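Local coordinates for conserved protein (Methanothermobacter thermautotrophicus, PDB 1I36) that is of unknown function but binds NADP and resembles 3-hydroxyacid dehydrogenases, so it may be an NADP-dependent oxidoreductase, at residues Asp109-Met113 / Gly153-Lys159; Ala121-Ala127 / Gly142-Arg148; Met160-Ser164 / Val226-Leu230. The protein carries 1 engineered substitution. All blocks are in the same frame, centred on the assembly; numbering follows the deposited sequence.

Contact 1 of 3, residues Asp109-Met113 / Gly153-Lys159; sequences DAAIM and GDASAIK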
ATOM      1  N   ASP A 109      27.676  -0.565  -6.834  1.00  8.37           N
ATOM      2  CA  ASP A 109      26.336  -0.881  -7.386  1.00  9.78           C
ATOM      3  C   ASP A 109      25.588   0.466  -7.310  1.00 11.73           C
ATOM      4  O   ASP A 109      25.333   0.938  -6.213  1.00 12.86           O
ATOM      5  CB  ASP A 109      25.683  -1.907  -6.452  1.00  9.34           C
ATOM      6  CG  ASP A 109      24.251  -2.226  -6.811  1.00 13.17           C
ATOM      7  OD1 ASP A 109      23.769  -1.796  -7.887  1.00 11.00           O
ATOM      8  OD2 ASP A 109      23.600  -2.911  -5.995  1.00  9.85           O
ATOM      9  N   ALA A 110      25.341   1.132  -8.443  1.00 12.70           N
ATOM     10  CA  ALA A 110      24.587   2.402  -8.401  1.00 11.98           C
ATOM     11  C   ALA A 110      23.185   2.065  -8.913  1.00 14.00           C
ATOM     12  O   ALA A 110      23.055   1.278  -9.833  1.00 13.92           O
ATOM     13  CB  ALA A 110      25.242   3.442  -9.324  1.00 12.40           C
ATOM     14  N   ALA A 111      22.143   2.671  -8.348  1.00 13.90           N
ATOM     15  CA  ALA A 111      20.772   2.404  -8.808  1.00 12.36           C
ATOM     16  C   ALA A 111      20.051   3.747  -8.949  1.00 14.50           C
ATOM     17  O   ALA A 111      19.995   4.541  -7.995  1.00 12.20           O
ATOM     18  CB  ALA A 111      20.025   1.500  -7.802  1.00 12.58           C
ATOM     19  N   ILE A 112      19.505   3.973 -10.137  1.00 15.55           N
ATOM     20  CA  ILE A 112      18.781   5.193 -10.475  1.00 20.94           C
ATOM     21  C   ILE A 112      17.392   5.061  -9.843  1.00 22.58           C
ATOM     22  O   ILE A 112      16.673   4.098 -10.109  1.00 21.42           O
ATOM     23  CB  ILE A 112      18.676   5.349 -12.007  1.00 20.51           C
ATOM     24  CG1 ILE A 112      20.076   5.668 -12.562  1.00 22.47           C
ATOM     25  CG2 ILE A 112      17.729   6.522 -12.366  1.00 21.70           C
ATOM     26  CD1 ILE A 112      20.166   5.718 -14.107  1.00 24.52           C
ATOM     27  N   MET A 113      17.059   6.009  -8.973  1.00 24.11           N
ATOM     28  CA  MET A 113      15.798   5.996  -8.229  1.00 29.38           C
ATOM     29  C   MET A 113      14.724   6.925  -8.783  1.00 34.76           C
ATOM     30  O   MET A 113      13.999   7.561  -8.025  1.00 40.16           O
ATOM     31  CB  MET A 113      16.083   6.363  -6.763  1.00 26.61           C
ATOM     32  CG  MET A 113      17.019   5.387  -6.061  1.00 24.50           C
ATOM     33  SD  MET A 113      16.317   3.767  -6.138  1.00 27.05           S
ATOM     34  CE  MET A 113      15.119   3.828  -4.866  1.00 26.67           C
ATOM     35  N   GLY A 153      25.065  -4.961  -4.759  1.00 13.88           N
ATOM     36  CA  GLY A 153      23.826  -5.702  -4.697  1.00 12.74           C
ATOM     37  C   GLY A 153      22.803  -5.003  -3.788  1.00 15.96           C
ATOM     38  O   GLY A 153      21.595  -5.090  -4.059  1.00 12.92           O
ATOM     39  N   ASP A 154      23.261  -4.280  -2.754  1.00 13.63           N
ATOM     40  CA  ASP A 154      22.331  -3.609  -1.840  1.00 14.44           C
ATOM     41  C   ASP A 154      21.526  -2.506  -2.493  1.00 14.95           C
ATOM     42  O   ASP A 154      20.302  -2.488  -2.349  1.00 15.26           O
ATOM     43  CB  ASP A 154      23.017  -3.079  -0.573  1.00 13.67           C
ATOM     44  CG  ASP A 154      23.570  -4.190   0.298  1.00 17.74           C
ATOM     45  OD1 ASP A 154      23.160  -5.360   0.145  1.00 15.57           O
ATOM     46  OD2 ASP A 154      24.395  -3.885   1.171  1.00 16.85           O
ATOM     47  N   ALA A 155      22.184  -1.636  -3.262  1.00 12.13           N
ATOM     48  CA  ALA A 155      21.475  -0.547  -3.953  1.00 11.89           C
ATOM     49  C   ALA A 155      20.421  -1.080  -4.941  1.00 11.80           C
ATOM     50  O   ALA A 155      19.283  -0.584  -4.985  1.00 11.42           O
ATOM     51  CB  ALA A 155      22.484   0.345  -4.667  1.00 10.90           C
ATOM     52  N   SER A 156      20.809  -2.057  -5.764  1.00 10.45           N
ATOM     53  CA  SER A 156      19.879  -2.675  -6.701  1.00 11.21           C
ATOM     54  C   SER A 156      18.728  -3.365  -5.937  1.00 12.92           C
ATOM     55  O   SER A 156      17.579  -3.327  -6.387  1.00 12.21           O
ATOM     56  CB  SER A 156      20.616  -3.668  -7.614  1.00 11.64           C
ATOM     57  OG  SER A 156      21.404  -2.885  -8.529  1.00 15.51           O
ATOM     58  N   ALA A 157      19.028  -4.014  -4.816  1.00 11.05           N
ATOM     59  CA  ALA A 157      17.981  -4.658  -4.023  1.00 10.33           C
ATOM     60  C   ALA A 157      17.003  -3.621  -3.498  1.00 11.74           C
ATOM     61  O   ALA A 157      15.830  -3.897  -3.437  1.00 12.12           O
ATOM     62  CB  ALA A 157      18.570  -5.444  -2.818  1.00 12.93           C
ATOM     63  N   ILE A 158      17.520  -2.539  -2.921  1.00 13.60           N
ATOM     64  CA  ILE A 158      16.669  -1.471  -2.416  1.00 15.34           C
ATOM     65  C   ILE A 158      15.753  -0.907  -3.519  1.00 15.61           C
ATOM     66  O   ILE A 158      14.549  -0.642  -3.298  1.00 13.96           O
ATOM     67  CB  ILE A 158      17.516  -0.313  -1.836  1.00 14.64           C
ATOM     68  CG1 ILE A 158      18.177  -0.751  -0.534  1.00 15.73           C
ATOM     69  CG2 ILE A 158      16.605   0.925  -1.546  1.00 15.89           C
ATOM     70  CD1 ILE A 158      19.512   0.014  -0.229  1.00 15.04           C
ATOM     71  N   LYS A 159      16.314  -0.699  -4.706  1.00 14.42           N
ATOM     72  CA  LYS A 159      15.529  -0.156  -5.813  1.00 16.60           C
ATOM     73  C   LYS A 159      14.381  -1.101  -6.217  1.00 16.35           C
ATOM     74  O   LYS A 159      13.223  -0.675  -6.396  1.00 16.52           O
ATOM     75  CB  LYS A 159      16.423   0.088  -7.026  1.00 18.20           C
ATOM     76  CG  LYS A 159      15.643   0.583  -8.256  1.00 20.97           C
ATOM     77  CD  LYS A 159      16.530   0.762  -9.448  1.00 24.89           C
ATOM     78  CE  LYS A 159      15.691   0.974 -10.695  1.00 33.21           C
ATOM     79  NZ  LYS A 159      14.901  -0.272 -10.944  1.00 39.18           N
TER
HETATM   80  O   HOH W   1      21.129  -0.730 -10.933  1.00 22.60           O
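Ala111 and Ser156 bring the backbones of strand 109-112 and helix 154-159 nearest each other, their CA atoms 5.6 Å apart; the segment axes approach to 6.8 Å and run 24° from parallel. At this spacing the small residues Ala111 and Ala155 can meet directly, CB to CB, and Ala111 CB also lies against Ala155 O.

The carboxylate of Asp109 on strand 106-112 takes up amides and a hydroxyl at the N-terminus of helix 154-182, and so joins the helix start to the sheet. Its CG is anti to the backbone N (chi1 174°), which carries both oxygens across to the first turn. OD2 takes Ser156 N at 2.9 Å, almost straight at 171°, from the syn side but tilted out of the carboxylate plane, and it draws a weak, bent bond from the amide of Gly153, the N-cap residue. OD1 receives the Ser156 hydroxyl, OG to OD1 2.7 Å, on its syn lone pair. One serine thus holds both oxygens and fixes the rotation of the carboxylate, while the amides of the helix start would probably stabilise its negative charge. A water lies between Ser156 OG and Ala110 O.

Lys159 crosses the far end of the strand at a steep angle: its CD is 3.9 Å from Ala111 CB, and its CE reaches Ile112 O at 3.3 Å. Met113, bent at chi2 and chi3, slides past it in the opposite direction and sets SD 3.8 Å from Lys159 CB.

Met192 of the second subunit packs on Met113 and Ile158, and Ile112 touches the bound NADP. Strand 124-128 flanks the strand through backbone bonds of Asp109, Ala111 and Met113, whereas Val95 of helix 92-101 packs on Asp109 and Ser156.

Contact 2 of 3, residues Ala121-Ala127 / Gly142-Arg148; sequences ADIRIIA and GLNIEVR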
ATOM      1  N   ALA A 121      20.028  14.974 -14.960  1.00 26.06           N
ATOM      2  CA  ALA A 121      21.159  14.650 -14.101  1.00 26.40           C
ATOM      3  C   ALA A 121      20.900  14.876 -12.612  1.00 25.57           C
ATOM      4  O   ALA A 121      21.722  14.489 -11.780  1.00 27.45           O
ATOM      5  CB  ALA A 121      22.408  15.391 -14.559  1.00 23.61           C
ATOM      6  N   ASP A 122      19.760  15.490 -12.280  1.00 24.02           N
ATOM      7  CA  ASP A 122      19.369  15.737 -10.882  1.00 23.27           C
ATOM      8  C   ASP A 122      18.785  14.490 -10.213  1.00 23.51           C
ATOM      9  O   ASP A 122      18.444  14.496  -9.026  1.00 22.83           O
ATOM     10  CB  ASP A 122      18.303  16.832 -10.805  1.00 26.55           C
ATOM     11  CG  ASP A 122      18.877  18.211 -10.973  1.00 29.21           C
ATOM     12  OD1 ASP A 122      20.117  18.344 -11.080  1.00 31.04           O
ATOM     13  OD2 ASP A 122      18.082  19.169 -10.968  1.00 33.75           O
ATOM     14  N   ILE A 123      18.664  13.428 -10.988  1.00 20.68           N
ATOM     15  CA  ILE A 123      18.088  12.194 -10.492  1.00 22.22           C
ATOM     16  C   ILE A 123      18.827  11.658  -9.280  1.00 20.89           C
ATOM     17  O   ILE A 123      20.051  11.770  -9.206  1.00 20.68           O
ATOM     18  CB  ILE A 123      18.040  11.149 -11.637  1.00 24.37           C
ATOM     19  CG1 ILE A 123      17.105  10.007 -11.280  1.00 29.99           C
ATOM     20  CG2 ILE A 123      19.436  10.702 -12.065  1.00 24.03           C
ATOM     21  CD1 ILE A 123      15.711  10.472 -11.044  1.00 34.91           C
ATOM     22  N   ARG A 124      18.078  11.182  -8.284  1.00 20.01           N
ATOM     23  CA  ARG A 124      18.706  10.591  -7.121  1.00 18.82           C
ATOM     24  C   ARG A 124      19.251   9.217  -7.536  1.00 18.24           C
ATOM     25  O   ARG A 124      18.573   8.425  -8.232  1.00 16.02           O
ATOM     26  CB  ARG A 124      17.713  10.430  -5.972  1.00 22.18           C
ATOM     27  CG  ARG A 124      18.221   9.621  -4.743  1.00 24.21           C
ATOM     28  CD  ARG A 124      19.571  10.084  -4.160  1.00 27.83           C
ATOM     29  NE  ARG A 124      19.662  11.517  -3.846  1.00 30.10           N
ATOM     30  CZ  ARG A 124      19.213  12.092  -2.727  1.00 32.34           C
ATOM     31  NH1 ARG A 124      18.614  11.364  -1.793  1.00 31.79           N
ATOM     32  NH2 ARG A 124      19.429  13.394  -2.514  1.00 30.35           N
ATOM     33  N   ILE A 125      20.511   8.976  -7.173  1.00 14.92           N
ATOM     34  CA  ILE A 125      21.134   7.700  -7.459  1.00 11.13           C
ATOM     35  C   ILE A 125      21.604   7.143  -6.115  1.00 12.72           C
ATOM     36  O   ILE A 125      22.298   7.833  -5.371  1.00 16.24           O
ATOM     37  CB  ILE A 125      22.369   7.911  -8.354  1.00 14.15           C
ATOM     38  CG1 ILE A 125      21.942   8.405  -9.728  1.00 15.04           C
ATOM     39  CG2 ILE A 125      23.210   6.617  -8.457  1.00 10.52           C
ATOM     40  CD1 ILE A 125      23.156   8.871 -10.549  1.00 18.65           C
ATOM     41  N   ILE A 126      21.240   5.920  -5.779  1.00 11.35           N
ATOM     42  CA  ILE A 126      21.762   5.372  -4.524  1.00 13.27           C
ATOM     43  C   ILE A 126      22.911   4.427  -4.928  1.00 13.84           C
ATOM     44  O   ILE A 126      22.875   3.829  -6.012  1.00 13.38           O
ATOM     45  CB  ILE A 126      20.684   4.679  -3.652  1.00 13.12           C
ATOM     46  CG1 ILE A 126      20.036   3.525  -4.407  1.00 16.10           C
ATOM     47  CG2 ILE A 126      19.605   5.735  -3.210  1.00 13.82           C
ATOM     48  CD1 ILE A 126      19.121   2.633  -3.493  1.00 16.27           C
ATOM     49  N   ALA A 127      23.917   4.303  -4.068  1.00 13.97           N
ATOM     50  CA  ALA A 127      25.095   3.485  -4.386  1.00 14.50           C
ATOM     51  C   ALA A 127      25.550   2.689  -3.175  1.00 14.52           C
ATOM     52  O   ALA A 127      25.533   3.179  -2.034  1.00 12.35           O
ATOM     53  CB  ALA A 127      26.242   4.419  -4.891  1.00 12.77           C
ATOM     54  N   GLY A 142      27.963  18.031  -9.809  1.00 21.60           N
ATOM     55  CA  GLY A 142      26.586  18.083 -10.266  1.00 21.79           C
ATOM     56  C   GLY A 142      25.692  16.874 -10.142  1.00 19.93           C
ATOM     57  O   GLY A 142      24.542  16.947 -10.571  1.00 19.62           O
ATOM     58  N   LEU A 143      26.184  15.771  -9.582  1.00 18.47           N
ATOM     59  CA  LEU A 143      25.349  14.591  -9.473  1.00 17.62           C
ATOM     60  C   LEU A 143      24.634  14.579  -8.119  1.00 18.12           C
ATOM     61  O   LEU A 143      24.941  15.402  -7.241  1.00 16.48           O
ATOM     62  CB  LEU A 143      26.170  13.300  -9.737  1.00 16.74           C
ATOM     63  CG  LEU A 143      26.808  13.244 -11.141  1.00 16.88           C
ATOM     64  CD1 LEU A 143      27.354  11.824 -11.435  1.00 17.67           C
ATOM     65  CD2 LEU A 143      25.772  13.613 -12.193  1.00 17.62           C
ATOM     66  N   ASN A 144      23.716  13.632  -7.936  1.00 15.72           N
ATOM     67  CA  ASN A 144      22.924  13.562  -6.710  1.00 16.88           C
ATOM     68  C   ASN A 144      22.974  12.129  -6.189  1.00 17.76           C
ATOM     69  O   ASN A 144      21.978  11.426  -6.207  1.00 16.83           O
ATOM     70  CB  ASN A 144      21.475  13.956  -7.088  1.00 17.06           C
ATOM     71  CG  ASN A 144      20.529  13.984  -5.903  1.00 16.28           C
ATOM     72  OD1 ASN A 144      20.945  13.946  -4.742  1.00 16.13           O
ATOM     73  ND2 ASN A 144      19.243  14.106  -6.201  1.00 18.84           N
ATOM     74  N   ILE A 145      24.141  11.721  -5.693  1.00 17.22           N
ATOM     75  CA  ILE A 145      24.355  10.351  -5.211  1.00 14.75           C
ATOM     76  C   ILE A 145      24.223  10.286  -3.684  1.00 14.20           C
ATOM     77  O   ILE A 145      24.555  11.233  -2.976  1.00 11.36           O
ATOM     78  CB  ILE A 145      25.791   9.878  -5.609  1.00 16.44           C
ATOM     79  CG1 ILE A 145      25.946   9.878  -7.138  1.00 12.88           C
ATOM     80  CG2 ILE A 145      26.048   8.437  -5.066  1.00 15.40           C
ATOM     81  CD1 ILE A 145      27.420  10.141  -7.645  1.00 14.24           C
ATOM     82  N   GLU A 146      23.723   9.163  -3.201  1.00 14.24           N
ATOM     83  CA  GLU A 146      23.566   8.919  -1.782  1.00 15.86           C
ATOM     84  C   GLU A 146      23.997   7.459  -1.566  1.00 16.54           C
ATOM     85  O   GLU A 146      23.646   6.577  -2.355  1.00 14.32           O
ATOM     86  CB  GLU A 146      22.101   9.105  -1.385  1.00 16.94           C
ATOM     87  CG  GLU A 146      21.790   8.693   0.009  1.00 26.36           C
ATOM     88  CD  GLU A 146      20.327   8.918   0.331  1.00 30.37           C
ATOM     89  OE1 GLU A 146      19.486   8.146  -0.179  1.00 31.32           O
ATOM     90  OE2 GLU A 146      20.031   9.885   1.068  1.00 30.13           O
ATOM     91  N   VAL A 147      24.772   7.219  -0.517  1.00 15.74           N
ATOM     92  CA  VAL A 147      25.254   5.870  -0.201  1.00 17.45           C
ATOM     93  C   VAL A 147      24.213   5.115   0.630  1.00 19.13           C
ATOM     94  O   VAL A 147      23.654   5.669   1.553  1.00 18.57           O
ATOM     95  CB  VAL A 147      26.584   5.911   0.625  1.00 18.30           C
ATOM     96  CG1 VAL A 147      27.024   4.451   1.062  1.00 17.19           C
ATOM     97  CG2 VAL A 147      27.677   6.573  -0.192  1.00 19.91           C
ATOM     98  N   ARG A 148      23.934   3.867   0.283  1.00 16.15           N
ATOM     99  CA  ARG A 148      22.987   3.045   1.052  1.00 20.41           C
ATOM    100  C   ARG A 148      23.589   1.650   1.154  1.00 19.92           C
ATOM    101  O   ARG A 148      24.447   1.297   0.346  1.00 19.16           O
ATOM    102  CB  ARG A 148      21.634   2.938   0.314  1.00 20.62           C
ATOM    103  CG  ARG A 148      20.850   4.238   0.231  1.00 22.40           C
ATOM    104  CD  ARG A 148      20.175   4.515   1.552  1.00 24.52           C
ATOM    105  NE  ARG A 148      19.468   5.797   1.591  1.00 26.90           N
ATOM    106  CZ  ARG A 148      18.627   6.135   2.562  1.00 26.68           C
ATOM    107  NH1 ARG A 148      18.395   5.287   3.558  1.00 26.97           N
ATOM    108  NH2 ARG A 148      18.051   7.332   2.560  1.00 26.63           N
TER
HETATM  109  O   HOH W   2      22.537  12.340 -10.210  1.00 15.53           O
HETATM  110  O   HOH W   3      22.157  16.685  -9.213  1.00 37.67           O
HETATM  111  O   HOH W   4      17.237   8.578  -1.843  1.00 72.11           O
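The Arg124 guanidinium has the CB of Glu146 over one face and Asn144 OD1 at its edge, with a bridging water also in its plane. It grips OD1 side-on, through NE at 2.9 Å and NH2 at 2.8 Å. Because the guanidinium and amide planes stand 83° apart, the two bonds differ: NH2 arrives on a lone pair in the carbonyl plane, whereas NE comes from above that plane. The other end of the amide is held too, ND2 giving a nearly straight bond (171°) to the Asp122 carbonyl oxygen, 3.0 Å away, which fixes the flip of Asn144.

Glu146 OE2 lies 3.5 Å from Arg124 NH1 but well out of the guanidinium plane, so this salt bridge is charge attraction alone. OE1 takes NE and NH2 of Arg148 from one face of the carboxylate; Arg148 NH1 continues to Glu191 and Asp188 of the second subunit. A leucine in place of Arg124 would probably leave Asn144 OD1 without its two donors and Glu146 with one cationic partner fewer.

Beneath this network the strands pair in parallel register, with Ile125 N bonded to Asn144 O at 3.0 Å and Glu146 N to Ile125 O at 2.9 Å. Helix 132-136 connects them, making strands 124-128 and 144-147 a beta-alpha-beta unit at one edge of the sheet of the Rossmann-type NADP-binding domain.

Contact 3 of 3, residues Met160-Ser164 / Val226-Leu230; sequences MLRSS and VQDML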
ATOM      1  N   MET A 160      14.710  -2.379  -6.333  1.00 12.94           N
ATOM      2  CA  MET A 160      13.757  -3.425  -6.710  1.00 14.26           C
ATOM      3  C   MET A 160      12.687  -3.589  -5.616  1.00 15.53           C
ATOM      4  O   MET A 160      11.518  -3.808  -5.922  1.00 17.24           O
ATOM      5  CB  MET A 160      14.527  -4.744  -6.904  1.00 15.02           C
ATOM      6  CG  MET A 160      13.704  -5.998  -7.031  1.00 25.04           C
ATOM      7  SD  MET A 160      13.057  -6.810  -5.476  1.00 30.94           S
ATOM      8  CE  MET A 160      14.394  -7.880  -4.951  1.00 11.04           C
ATOM      9  N   LEU A 161      13.090  -3.499  -4.351  1.00 12.07           N
ATOM     10  CA  LEU A 161      12.125  -3.631  -3.253  1.00 14.05           C
ATOM     11  C   LEU A 161      11.133  -2.479  -3.225  1.00 15.53           C
ATOM     12  O   LEU A 161       9.929  -2.696  -3.010  1.00 15.69           O
ATOM     13  CB  LEU A 161      12.846  -3.784  -1.920  1.00 15.31           C
ATOM     14  CG  LEU A 161      13.510  -5.165  -1.836  1.00 17.12           C
ATOM     15  CD1 LEU A 161      14.473  -5.235  -0.666  1.00 19.78           C
ATOM     16  CD2 LEU A 161      12.438  -6.244  -1.709  1.00 19.36           C
ATOM     17  N   ARG A 162      11.614  -1.265  -3.479  1.00 14.86           N
ATOM     18  CA  ARG A 162      10.742  -0.095  -3.524  1.00 20.26           C
ATOM     19  C   ARG A 162       9.768  -0.251  -4.680  1.00 21.64           C
ATOM     20  O   ARG A 162       8.576   0.074  -4.562  1.00 24.48           O
ATOM     21  CB  ARG A 162      11.533   1.205  -3.709  1.00 21.64           C
ATOM     22  CG  ARG A 162      10.606   2.441  -3.753  1.00 28.18           C
ATOM     23  CD  ARG A 162      11.311   3.788  -3.739  1.00 34.36           C
ATOM     24  NE  ARG A 162      11.483   4.322  -5.089  1.00 42.05           N
ATOM     25  CZ  ARG A 162      11.885   5.563  -5.371  1.00 44.96           C
ATOM     26  NH1 ARG A 162      12.151   6.433  -4.398  1.00 44.66           N
ATOM     27  NH2 ARG A 162      12.117   5.904  -6.637  1.00 47.72           N
ATOM     28  N   SER A 163      10.287  -0.728  -5.805  1.00 21.71           N
ATOM     29  CA  SER A 163       9.503  -0.940  -7.012  1.00 22.16           C
ATOM     30  C   SER A 163       8.430  -1.996  -6.777  1.00 22.35           C
ATOM     31  O   SER A 163       7.260  -1.827  -7.159  1.00 22.24           O
ATOM     32  CB  SER A 163      10.438  -1.361  -8.164  1.00 25.94           C
ATOM     33  OG  SER A 163       9.688  -1.666  -9.330  1.00 32.43           O
ATOM     34  N   SER A 164       8.819  -3.064  -6.104  1.00 18.52           N
ATOM     35  CA  SER A 164       7.915  -4.156  -5.785  1.00 20.07           C
ATOM     36  C   SER A 164       6.737  -3.657  -4.939  1.00 21.17           C
ATOM     37  O   SER A 164       5.576  -3.994  -5.198  1.00 20.99           O
ATOM     38  CB  SER A 164       8.667  -5.224  -5.007  1.00 20.12           C
ATOM     39  OG  SER A 164       7.817  -6.323  -4.763  1.00 26.48           O
ATOM     40  N   VAL A 226      10.742  -8.092 -11.151  1.00 22.91           N
ATOM     41  CA  VAL A 226      10.651  -7.976  -9.697  1.00 22.75           C
ATOM     42  C   VAL A 226      10.460  -9.359  -9.086  1.00 21.49           C
ATOM     43  O   VAL A 226      11.070  -9.686  -8.077  1.00 22.63           O
ATOM     44  CB  VAL A 226       9.461  -7.050  -9.249  1.00 23.23           C
ATOM     45  CG1 VAL A 226       9.083  -7.314  -7.787  1.00 23.38           C
ATOM     46  CG2 VAL A 226       9.832  -5.596  -9.436  1.00 19.97           C
ATOM     47  N   GLN A 227       9.585 -10.154  -9.684  1.00 18.87           N
ATOM     48  CA  GLN A 227       9.335 -11.483  -9.182  1.00 20.62           C
ATOM     49  C   GLN A 227      10.653 -12.277  -9.180  1.00 20.92           C
ATOM     50  O   GLN A 227      10.995 -12.908  -8.186  1.00 16.77           O
ATOM     51  CB  GLN A 227       8.281 -12.161 -10.072  1.00 26.91           C
ATOM     52  CG  GLN A 227       8.204 -13.698  -9.998  1.00 34.18           C
ATOM     53  CD  GLN A 227       7.805 -14.234  -8.639  1.00 40.21           C
ATOM     54  OE1 GLN A 227       6.827 -13.791  -8.053  1.00 43.71           O
ATOM     55  NE2 GLN A 227       8.551 -15.226  -8.146  1.00 42.91           N
ATOM     56  N   ASP A 228      11.382 -12.238 -10.296  1.00 19.24           N
ATOM     57  CA  ASP A 228      12.663 -12.965 -10.366  1.00 23.37           C
ATOM     58  C   ASP A 228      13.662 -12.435  -9.328  1.00 22.16           C
ATOM     59  O   ASP A 228      14.282 -13.222  -8.606  1.00 22.19           O
ATOM     60  CB  ASP A 228      13.234 -12.917 -11.790  1.00 22.34           C
ATOM     61  CG  ASP A 228      12.460 -13.822 -12.743  1.00 25.92           C
ATOM     62  OD1 ASP A 228      11.710 -14.691 -12.252  1.00 26.25           O
ATOM     63  OD2 ASP A 228      12.566 -13.659 -13.977  1.00 28.68           O
ATOM     64  N   MET A 229      13.725 -11.110  -9.161  1.00 20.41           N
ATOM     65  CA  MET A 229      14.639 -10.522  -8.191  1.00 19.55           C
ATOM     66  C   MET A 229      14.283 -10.928  -6.765  1.00 21.82           C
ATOM     67  O   MET A 229      15.155 -11.346  -6.002  1.00 22.78           O
ATOM     68  CB  MET A 229      14.730  -9.001  -8.370  1.00 22.98           C
ATOM     69  CG  MET A 229      15.357  -8.583  -9.747  1.00 26.83           C
ATOM     70  SD  MET A 229      15.623  -6.786 -10.014  1.00 29.56           S
ATOM     71  CE  MET A 229      15.968  -6.699 -11.866  1.00 29.75           C
ATOM     72  N   LEU A 230      12.998 -10.859  -6.406  1.00 19.65           N
ATOM     73  CA  LEU A 230      12.569 -11.273  -5.087  1.00 18.77           C
ATOM     74  C   LEU A 230      12.890 -12.749  -4.848  1.00 17.62           C
ATOM     75  O   LEU A 230      13.197 -13.141  -3.724  1.00 17.19           O
ATOM     76  CB  LEU A 230      11.059 -11.066  -4.914  1.00 21.07           C
ATOM     77  CG  LEU A 230      10.565  -9.717  -4.433  1.00 24.11           C
ATOM     78  CD1 LEU A 230       9.027  -9.802  -4.324  1.00 22.88           C
ATOM     79  CD2 LEU A 230      11.210  -9.406  -3.044  1.00 19.04           C
TER
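Helix segments 160-164 and 226-230 pass at 10.1 Å between axes, their N-to-C directions 127° apart, and Ser164 and Val226 come nearest with CA atoms separated by 6.1 Å. This is helix-helix packing between the long helix 154-182 and helix 216-231, in the helical part of a protein whose C-terminal family belongs to the 6-phosphogluconate dehydrogenase C-terminal clan.

Met160 bears the largest share of the buried surface. With chi1 at 168° its chain swings away from its own amide nitrogen, and bends at chi2 and chi3 then turn the sulfur and methyl along helix 226-230. CG presses on Met229 CB at 3.4 Å, tighter than ordinary van der Waals contact, while CE ends 3.6 Å from Leu230 N. The extended chain of Met229 runs the other way alongside it, putting its SD 3.6 Å from Met160 CG; it also packs on Asn89, a residue that binds NADP.

Leu161 and Leu230 meet through methyls, CD2 to CD2 at 3.6 Å, and Val189 and Ala179 of the second subunit pack on Leu161 and Leu230 respectively. On the next turn of helix 160-164, across the contact, Ser164 OG meets carbons, 3.4 Å from Val226 CG1 and 3.7 Å from Leu230 CD1.

Helix 154-182 runs through contacts 1 and 3, whose centres lie 11 Å apart: its first turns pack on the sheet, the following ones on helix 216-231. Arg162 NH2 joins them by a probable hydrogen bond to Met113 O (2.9 Å). Contact 2 is nested within the loop closed by contact 1, and the two share the sheet: Ala111 N lies 2.7 Å from Ile126 O, and Ile126 CD1 packs on Ile158 CG2. Contacts 2 and 3, centres 20 Å apart, do not touch. The side chain of Ile112 comes within about 4 Å of NADP, against about 7 Å for Ile123 and 9 Å for Met229. All three contacts touch the second subunit.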